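Local coordinates for thioredoxin peroxidase 2 (PDB 2C0D), which probably reduces hydrogen peroxide and organic hydroperoxides to water and alcohols, as a mitochondrial 2-Cys peroxiredoxin of the malaria parasite, at residues F34-L39 with K130-N135; K41-I46 with S103-K108; Q56-L61 with D180-V185. All coordinates share one frame; numbering follows the deposited sequence.

Contacts 1 and 3 set a helix against one curved mixed sheet of the peroxiredoxin fold; contact 2 sets helix 101-109 against the turn joining two of its strands. Contacts 1 and 2, with centres about 16 Å apart, meet through these neighbouring strands, 35-39 and 45-49: Gly38 N lies 2.8 Å from Ile46 O, a probable hydrogen bond, and Leu39 packs on Leu105. Contact 3 is about 21 Å from contact 1, centre to centre, yet Phe34 CE2 still reaches Leu61 CD1 at 4.2 Å. Contacts 2 and 3 lie on opposite sides of the chain's centre, their centres about 25 Å and nearest atoms about 9 Å apart. All are away from Cys72, the predicted peroxidatic cysteine.

Contact 1: F34-L39 with K130-N135; sequences FTAQGL and KDISKN
Ile132 presses its CG1-CD1 branch against the root of the Phe34 side chain, CG1 lying 3.5 Å from Phe34 CB. From there CD1 reaches obliquely to the ring, 3.6 Å from Phe34 CD1, while the CG2 methyl reaches the other ortho carbon, 3.8 Å from Phe34 CD2. Both branches of the isoleucine are thus used, and they lie on the same side of the ring plane. Phe34 CB already points toward the helix, and CG, held between backbone N and carbonyl carbon (chi1 56°), swings the ring so that both ortho carbons come against Ile132. Farther along the strand, Ala36 CB completes the patch by meeting Ile132 CD1 at 3.9 Å.

The contact joins strand 35-39, part of the N-terminal hairpin of the peroxiredoxin fold, to the short helix 131-135. Phe34 also packs on Val48 and Leu50, and Ile132 on Phe63, so the pair belongs to a larger hydrophobic layer. Asp127 receives hydrogen bonds from the backbone N-H groups of Ile132 and Ser133 and holds the start of the helix. Beside the apolar patch, a water donates to Thr35 O (2.9 Å) and to Asp131 OD2 (2.7 Å), and the same OD2 is hydrogen-bonded to Tyr32 OH.

No direct hydrogen bond crosses here: strand and helix are joined by buried hydrocarbon surface, with one water link where Thr35 and Asp131 come near.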
# COMPACT_ATOMS: atom_id res chain seq x y z
N PHE B 34 6.70 -12.60 14.84
CA PHE B 34 7.44 -11.99 15.94
C PHE B 34 6.92 -12.43 17.28
O PHE B 34 5.81 -12.93 17.41
CB PHE B 34 7.38 -10.48 15.82
CG PHE B 34 5.98 -9.92 15.77
CD1 PHE B 34 5.29 -9.61 16.95
CD2 PHE B 34 5.37 -9.67 14.55
CE1 PHE B 34 4.02 -9.07 16.88
CE2 PHE B 34 4.11 -9.13 14.48
CZ PHE B 34 3.43 -8.82 15.66
N THR B 35 7.76 -12.22 18.30
CA THR B 35 7.34 -12.30 19.70
C THR B 35 7.85 -11.01 20.37
O THR B 35 9.04 -10.62 20.22
CB THR B 35 7.85 -13.56 20.45
OG1 THR B 35 7.35 -14.75 19.81
CG2 THR B 35 7.32 -13.57 21.88
N ALA B 36 6.95 -10.31 21.04
CA ALA B 36 7.32 -9.01 21.62
C ALA B 36 6.37 -8.76 22.77
O ALA B 36 5.30 -9.36 22.83
CB ALA B 36 7.19 -7.87 20.58
N GLN B 37 6.74 -7.87 23.67
CA GLN B 37 5.79 -7.45 24.70
C GLN B 37 4.81 -6.47 24.12
O GLN B 37 5.16 -5.65 23.25
CB GLN B 37 6.51 -6.79 25.88
CG GLN B 37 7.43 -7.73 26.63
CD GLN B 37 7.90 -7.11 27.91
OE1 GLN B 37 8.44 -6.00 27.89
NE2 GLN B 37 7.67 -7.79 29.04
N GLY B 38 3.58 -6.56 24.60
CA GLY B 38 2.56 -5.61 24.19
C GLY B 38 1.80 -5.13 25.41
O GLY B 38 1.86 -5.75 26.50
N LEU B 39 1.09 -4.02 25.23
CA LEU B 39 0.27 -3.45 26.28
C LEU B 39 -1.16 -3.60 25.76
O LEU B 39 -1.51 -3.01 24.72
CB LEU B 39 0.68 -1.98 26.47
CG LEU B 39 -0.02 -1.15 27.56
CD1 LEU B 39 0.36 -1.72 28.96
CD2 LEU B 39 0.35 0.37 27.45
N LYS B 130 13.87 -3.68 17.26
CA LYS B 130 13.71 -3.21 15.86
C LYS B 130 13.58 -4.29 14.81
O LYS B 130 13.44 -3.96 13.62
CB LYS B 130 14.82 -2.21 15.43
CG LYS B 130 15.01 -1.07 16.46
CD LYS B 130 15.99 -0.05 15.95
CE LYS B 130 16.25 1.01 17.02
NZ LYS B 130 17.31 0.48 17.95
N ASP B 131 13.60 -5.56 15.22
CA ASP B 131 13.52 -6.70 14.26
C ASP B 131 12.15 -6.83 13.58
O ASP B 131 12.07 -7.33 12.44
CB ASP B 131 13.92 -8.02 14.92
CG ASP B 131 13.01 -8.41 16.05
OD1 ASP B 131 13.18 -7.82 17.15
OD2 ASP B 131 12.12 -9.30 15.88
N ILE B 132 11.08 -6.37 14.23
CA ILE B 132 9.77 -6.50 13.61
C ILE B 132 9.73 -5.49 12.47
O ILE B 132 9.41 -5.85 11.32
CB ILE B 132 8.63 -6.24 14.60
CG1 ILE B 132 8.71 -7.24 15.80
CG2 ILE B 132 7.26 -6.39 13.86
CD1 ILE B 132 7.69 -6.87 16.88
N SER B 133 10.04 -4.23 12.78
CA SER B 133 10.05 -3.21 11.71
C SER B 133 11.04 -3.58 10.61
O SER B 133 10.73 -3.40 9.42
CB SER B 133 10.36 -1.79 12.24
OG SER B 133 9.38 -1.45 13.23
N LYS B 134 12.19 -4.16 10.96
CA LYS B 134 13.17 -4.54 9.92
C LYS B 134 12.60 -5.61 8.98
O LYS B 134 12.75 -5.51 7.74
CB LYS B 134 14.48 -5.06 10.55
CG LYS B 134 15.61 -5.29 9.49
N ASN B 135 11.95 -6.60 9.57
CA ASN B 135 11.45 -7.75 8.80
C ASN B 135 10.18 -7.45 8.01
O ASN B 135 9.85 -8.20 7.08
CB ASN B 135 11.28 -8.92 9.73
CG ASN B 135 12.61 -9.64 9.97
OD1 ASN B 135 13.24 -9.51 11.01
ND2 ASN B 135 13.09 -10.32 8.94
O HOH W 1 10.22 -9.91 17.68

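Contact 2: K41-I46 with S103-K108; sequences KNNEII and SHLAWK
Asn43 and Lys108 approach from opposite directions, the lysine's ammonium coming beside the Asn43 amide with Leu105 next to them, where a beta-hairpin turn of the peroxiredoxin fold comes up against helix 101-109. Asn43 CG lies 3.5 Å from Lys108 NZ. Leu105 crosses the asparagine obliquely, its CD1 methyl 4.1 Å from Asn43 CG. Leu105 and Lys108 stand one turn apart on the helix, so they present an apolar branch and a charged end to the same side chain. The lysine chain is extended except for a bend at chi3 (76°), which carries NZ toward the turn, 4.3 Å from Lys41 CA.

The next shell fixes both partners. Along its aliphatic part Lys108 packs on Leu39 and Leu124, neighbours on two adjacent strands, so the residue is largely buried although its ammonium reaches the turn. Leu105 leans on Leu39 as well, and Asn43 touches Asn119. In the turn, Asn40 OD1 accepts hydrogen bonds from Asn42 N and Glu44 N; the first of these closes an Asx turn. Asn43 itself has left-handed helical backbone angles, which help the chain reverse between strands 35-39 and 45-49.

The helix is held to the rest of the fold from its other residues. His104 NE2 makes a weak hydrogen bond to Val125 O, while Trp107 meets the Tyr64 ring with the planes about 40° apart and packs on Pro73 and Ile76 of helix 73-81, which directly follows the predicted active-site Cys72.

One water joins helix and turn: it accepts from Lys108 NZ at 2.6 Å and donates to Lys41 O at 2.8 Å.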
# COMPACT_ATOMS: atom_id res chain seq x y z
N LYS B 41 -5.67 -3.87 25.94
CA LYS B 41 -6.74 -2.90 26.13
C LYS B 41 -7.03 -2.68 27.61
O LYS B 41 -7.64 -1.67 27.99
CB LYS B 41 -8.00 -3.32 25.39
CG LYS B 41 -8.54 -4.66 25.83
CD LYS B 41 -9.74 -5.08 24.97
CE LYS B 41 -10.52 -6.15 25.71
NZ LYS B 41 -11.63 -6.78 24.91
N ASN B 42 -6.57 -3.60 28.44
CA ASN B 42 -6.74 -3.47 29.89
C ASN B 42 -5.46 -3.02 30.57
O ASN B 42 -5.33 -3.08 31.80
CB ASN B 42 -7.26 -4.80 30.44
CG ASN B 42 -8.67 -5.09 29.97
OD1 ASN B 42 -8.97 -6.18 29.48
ND2 ASN B 42 -9.53 -4.09 30.06
N ASN B 43 -4.53 -2.52 29.75
CA ASN B 43 -3.21 -2.10 30.20
C ASN B 43 -2.44 -3.13 31.01
O ASN B 43 -1.77 -2.80 31.99
CB ASN B 43 -3.30 -0.75 30.93
CG ASN B 43 -3.66 0.38 30.00
OD1 ASN B 43 -4.65 1.10 30.23
ND2 ASN B 43 -2.90 0.55 28.94
N GLU B 44 -2.59 -4.38 30.58
CA GLU B 44 -1.79 -5.50 31.02
C GLU B 44 -0.67 -5.73 30.03
O GLU B 44 -0.87 -5.61 28.81
CB GLU B 44 -2.68 -6.73 31.10
CG GLU B 44 -3.78 -6.57 32.16
N ILE B 45 0.51 -6.06 30.55
CA ILE B 45 1.65 -6.38 29.69
C ILE B 45 1.52 -7.85 29.31
O ILE B 45 1.40 -8.72 30.20
CB ILE B 45 3.00 -6.13 30.39
CG1 ILE B 45 3.12 -4.65 30.78
CG2 ILE B 45 4.16 -6.51 29.44
CD1 ILE B 45 4.35 -4.36 31.64
N ILE B 46 1.50 -8.11 28.01
CA ILE B 46 1.33 -9.46 27.49
C ILE B 46 2.43 -9.82 26.50
O ILE B 46 3.13 -8.96 25.94
CB ILE B 46 -0.06 -9.64 26.81
CG1 ILE B 46 -0.30 -8.57 25.70
CG2 ILE B 46 -1.19 -9.57 27.88
CD1 ILE B 46 -1.40 -8.91 24.64
N SER B 103 6.59 3.91 27.28
CA SER B 103 6.27 4.98 26.33
C SER B 103 4.80 4.86 25.82
O SER B 103 4.10 5.87 25.72
CB SER B 103 7.25 4.96 25.13
OG SER B 103 8.55 5.43 25.56
N HIS B 104 4.37 3.65 25.49
CA HIS B 104 2.96 3.43 25.07
C HIS B 104 1.95 3.75 26.17
O HIS B 104 0.95 4.40 25.91
CB HIS B 104 2.76 2.01 24.59
CG HIS B 104 3.42 1.75 23.26
ND1 HIS B 104 3.48 2.69 22.25
CD2 HIS B 104 4.01 0.64 22.78
CE1 HIS B 104 4.08 2.17 21.20
NE2 HIS B 104 4.41 0.92 21.49
N LEU B 105 2.25 3.29 27.38
CA LEU B 105 1.35 3.57 28.51
C LEU B 105 1.23 5.10 28.70
O LEU B 105 0.15 5.62 28.90
CB LEU B 105 1.87 2.90 29.79
CG LEU B 105 1.00 3.22 31.02
CD1 LEU B 105 -0.47 2.77 30.78
CD2 LEU B 105 1.69 2.53 32.23
N ALA B 106 2.36 5.81 28.67
CA ALA B 106 2.37 7.28 28.80
C ALA B 106 1.51 7.95 27.70
O ALA B 106 0.78 8.91 27.97
CB ALA B 106 3.79 7.79 28.74
N TRP B 107 1.57 7.40 26.48
CA TRP B 107 0.79 7.97 25.36
C TRP B 107 -0.72 7.75 25.60
O TRP B 107 -1.56 8.64 25.31
CB TRP B 107 1.23 7.31 24.06
CG TRP B 107 0.97 8.16 22.83
CD1 TRP B 107 0.85 9.53 22.74
CD2 TRP B 107 0.91 7.66 21.50
NE1 TRP B 107 0.69 9.90 21.41
CE2 TRP B 107 0.72 8.77 20.64
CE3 TRP B 107 0.97 6.38 20.95
CZ2 TRP B 107 0.59 8.62 19.24
CZ3 TRP B 107 0.82 6.23 19.53
CH2 TRP B 107 0.65 7.36 18.72
N LYS B 108 -1.08 6.58 26.13
CA LYS B 108 -2.47 6.25 26.44
C LYS B 108 -3.01 7.12 27.58
O LYS B 108 -4.16 7.56 27.55
CB LYS B 108 -2.64 4.79 26.81
CG LYS B 108 -2.43 3.86 25.60
CD LYS B 108 -2.57 2.38 25.96
CE LYS B 108 -4.02 2.00 26.12
NZ LYS B 108 -4.16 0.55 26.57
O HOH W 2 -6.75 0.77 27.08

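Contact 3: Q56-L61 with D180-V185; sequences QKYCCL and DSIIHV
The Tyr58 ring receives Ile182 and Ile183, adjacent on the helix, on one side of its plane. Ile183 CG1 makes an off-centre CH-pi contact, 4.3 Å from the ring centroid and 29° off the normal, shifted over the CZ-CE2 edge: it lies 3.9 Å from each of Tyr58 CZ and Tyr58 CE2. Ile182 comes in obliquely farther along, its CG2 methyl 4.1 Å from Tyr58 CE1. That methyl is anti to the backbone N (Ile182 chi1 -66°), which points it at the tyrosine. At the ring's outer end, Tyr58 OH is hydrogen-bonded to Asp186 OD2, one turn beyond Ile182 on the same helix.

Here the start of the central strand 58-63 meets the long helix 172-188, which covers this part of the sheet in the peroxiredoxin fold. Tyr58 also packs on Val91 of the adjacent strand. Ile182 touches both Ile151 of the sheet and Ile168 of the second subunit; Ser181 and Val185 pack on that Ile168 too, so this part of the helix contributes to the dimer contact.

Between the two segments the chemistry is wholly apolar; the one polar end, the phenol, is satisfied by Asp186, a bond that probably helps fix its position.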
# COMPACT_ATOMS: atom_id res chain seq x y z
N GLN B 56 -7.25 -18.52 13.49
CA GLN B 56 -8.22 -17.86 14.37
C GLN B 56 -8.75 -16.53 13.86
O GLN B 56 -9.97 -16.30 13.84
CB GLN B 56 -7.59 -17.63 15.75
CG GLN B 56 -7.16 -18.92 16.45
CD GLN B 56 -8.32 -19.86 16.67
OE1 GLN B 56 -9.44 -19.43 16.96
NE2 GLN B 56 -8.07 -21.16 16.51
N LYS B 57 -7.82 -15.64 13.48
CA LYS B 57 -8.15 -14.24 13.20
C LYS B 57 -7.21 -13.70 12.11
O LYS B 57 -6.07 -14.16 11.98
CB LYS B 57 -7.88 -13.37 14.45
CG LYS B 57 -8.60 -13.81 15.72
CD LYS B 57 -8.37 -12.79 16.79
CE LYS B 57 -9.25 -11.61 16.53
NZ LYS B 57 -9.45 -10.95 17.83
N TYR B 58 -7.72 -12.73 11.35
CA TYR B 58 -6.87 -11.87 10.51
C TYR B 58 -6.14 -10.92 11.44
O TYR B 58 -6.60 -10.70 12.57
CB TYR B 58 -7.73 -11.02 9.57
CG TYR B 58 -8.45 -11.83 8.51
CD1 TYR B 58 -7.87 -12.02 7.26
CD2 TYR B 58 -9.70 -12.38 8.77
CE1 TYR B 58 -8.53 -12.77 6.28
CE2 TYR B 58 -10.38 -13.13 7.79
CZ TYR B 58 -9.78 -13.32 6.56
OH TYR B 58 -10.44 -14.05 5.59
N CYS B 59 -5.00 -10.39 10.99
CA CYS B 59 -4.32 -9.32 11.75
C CYS B 59 -4.13 -8.11 10.87
O CYS B 59 -3.89 -8.24 9.66
CB CYS B 59 -2.94 -9.78 12.19
SG CYS B 59 -3.03 -11.09 13.42
N CYS B 60 -4.22 -6.93 11.47
CA CYS B 60 -3.85 -5.69 10.77
C CYS B 60 -2.69 -5.11 11.59
O CYS B 60 -2.87 -4.79 12.76
CB CYS B 60 -5.05 -4.73 10.72
SG CYS B 60 -4.62 -3.14 10.04
N LEU B 61 -1.50 -5.07 11.00
CA LEU B 61 -0.34 -4.50 11.69
C LEU B 61 -0.23 -3.03 11.30
O LEU B 61 -0.08 -2.71 10.10
CB LEU B 61 0.96 -5.19 11.29
CG LEU B 61 0.95 -6.71 11.40
CD1 LEU B 61 2.34 -7.30 11.09
CD2 LEU B 61 0.42 -7.18 12.79
N ASP B 180 -12.33 -5.84 3.75
CA ASP B 180 -13.53 -6.41 3.14
C ASP B 180 -13.24 -7.18 1.84
O ASP B 180 -13.75 -8.30 1.63
CB ASP B 180 -14.55 -5.31 2.84
CG ASP B 180 -15.40 -4.96 4.06
OD1 ASP B 180 -15.35 -5.72 5.06
OD2 ASP B 180 -16.08 -3.90 4.01
N SER B 181 -12.42 -6.58 0.99
CA SER B 181 -12.04 -7.23 -0.28
C SER B 181 -11.27 -8.53 -0.08
O SER B 181 -11.50 -9.52 -0.79
CB SER B 181 -11.23 -6.29 -1.16
OG SER B 181 -12.01 -5.16 -1.53
N ILE B 182 -10.37 -8.54 0.91
CA ILE B 182 -9.59 -9.75 1.23
C ILE B 182 -10.50 -10.86 1.76
O ILE B 182 -10.40 -12.02 1.33
CB ILE B 182 -8.45 -9.44 2.22
CG1 ILE B 182 -7.43 -8.51 1.53
CG2 ILE B 182 -7.82 -10.78 2.78
CD1 ILE B 182 -6.47 -7.77 2.53
N ILE B 183 -11.41 -10.49 2.66
CA ILE B 183 -12.40 -11.46 3.17
C ILE B 183 -13.23 -12.04 2.00
O ILE B 183 -13.47 -13.26 1.95
CB ILE B 183 -13.24 -10.85 4.30
CG1 ILE B 183 -12.34 -10.62 5.51
CG2 ILE B 183 -14.45 -11.77 4.65
CD1 ILE B 183 -13.03 -9.75 6.63
N HIS B 184 -13.64 -11.19 1.09
CA HIS B 184 -14.39 -11.64 -0.10
C HIS B 184 -13.64 -12.68 -0.93
O HIS B 184 -14.23 -13.70 -1.35
CB HIS B 184 -14.87 -10.47 -0.97
CG HIS B 184 -15.63 -10.93 -2.17
ND1 HIS B 184 -16.84 -11.59 -2.06
CD2 HIS B 184 -15.33 -10.91 -3.49
CE1 HIS B 184 -17.27 -11.92 -3.27
NE2 HIS B 184 -16.37 -11.53 -4.15
N VAL B 185 -12.35 -12.42 -1.19
CA VAL B 185 -11.50 -13.38 -1.90
C VAL B 185 -11.49 -14.70 -1.14
O VAL B 185 -11.63 -15.78 -1.74
CB VAL B 185 -10.03 -12.85 -2.04
CG1 VAL B 185 -9.09 -13.94 -2.56
CG2 VAL B 185 -10.03 -11.66 -2.97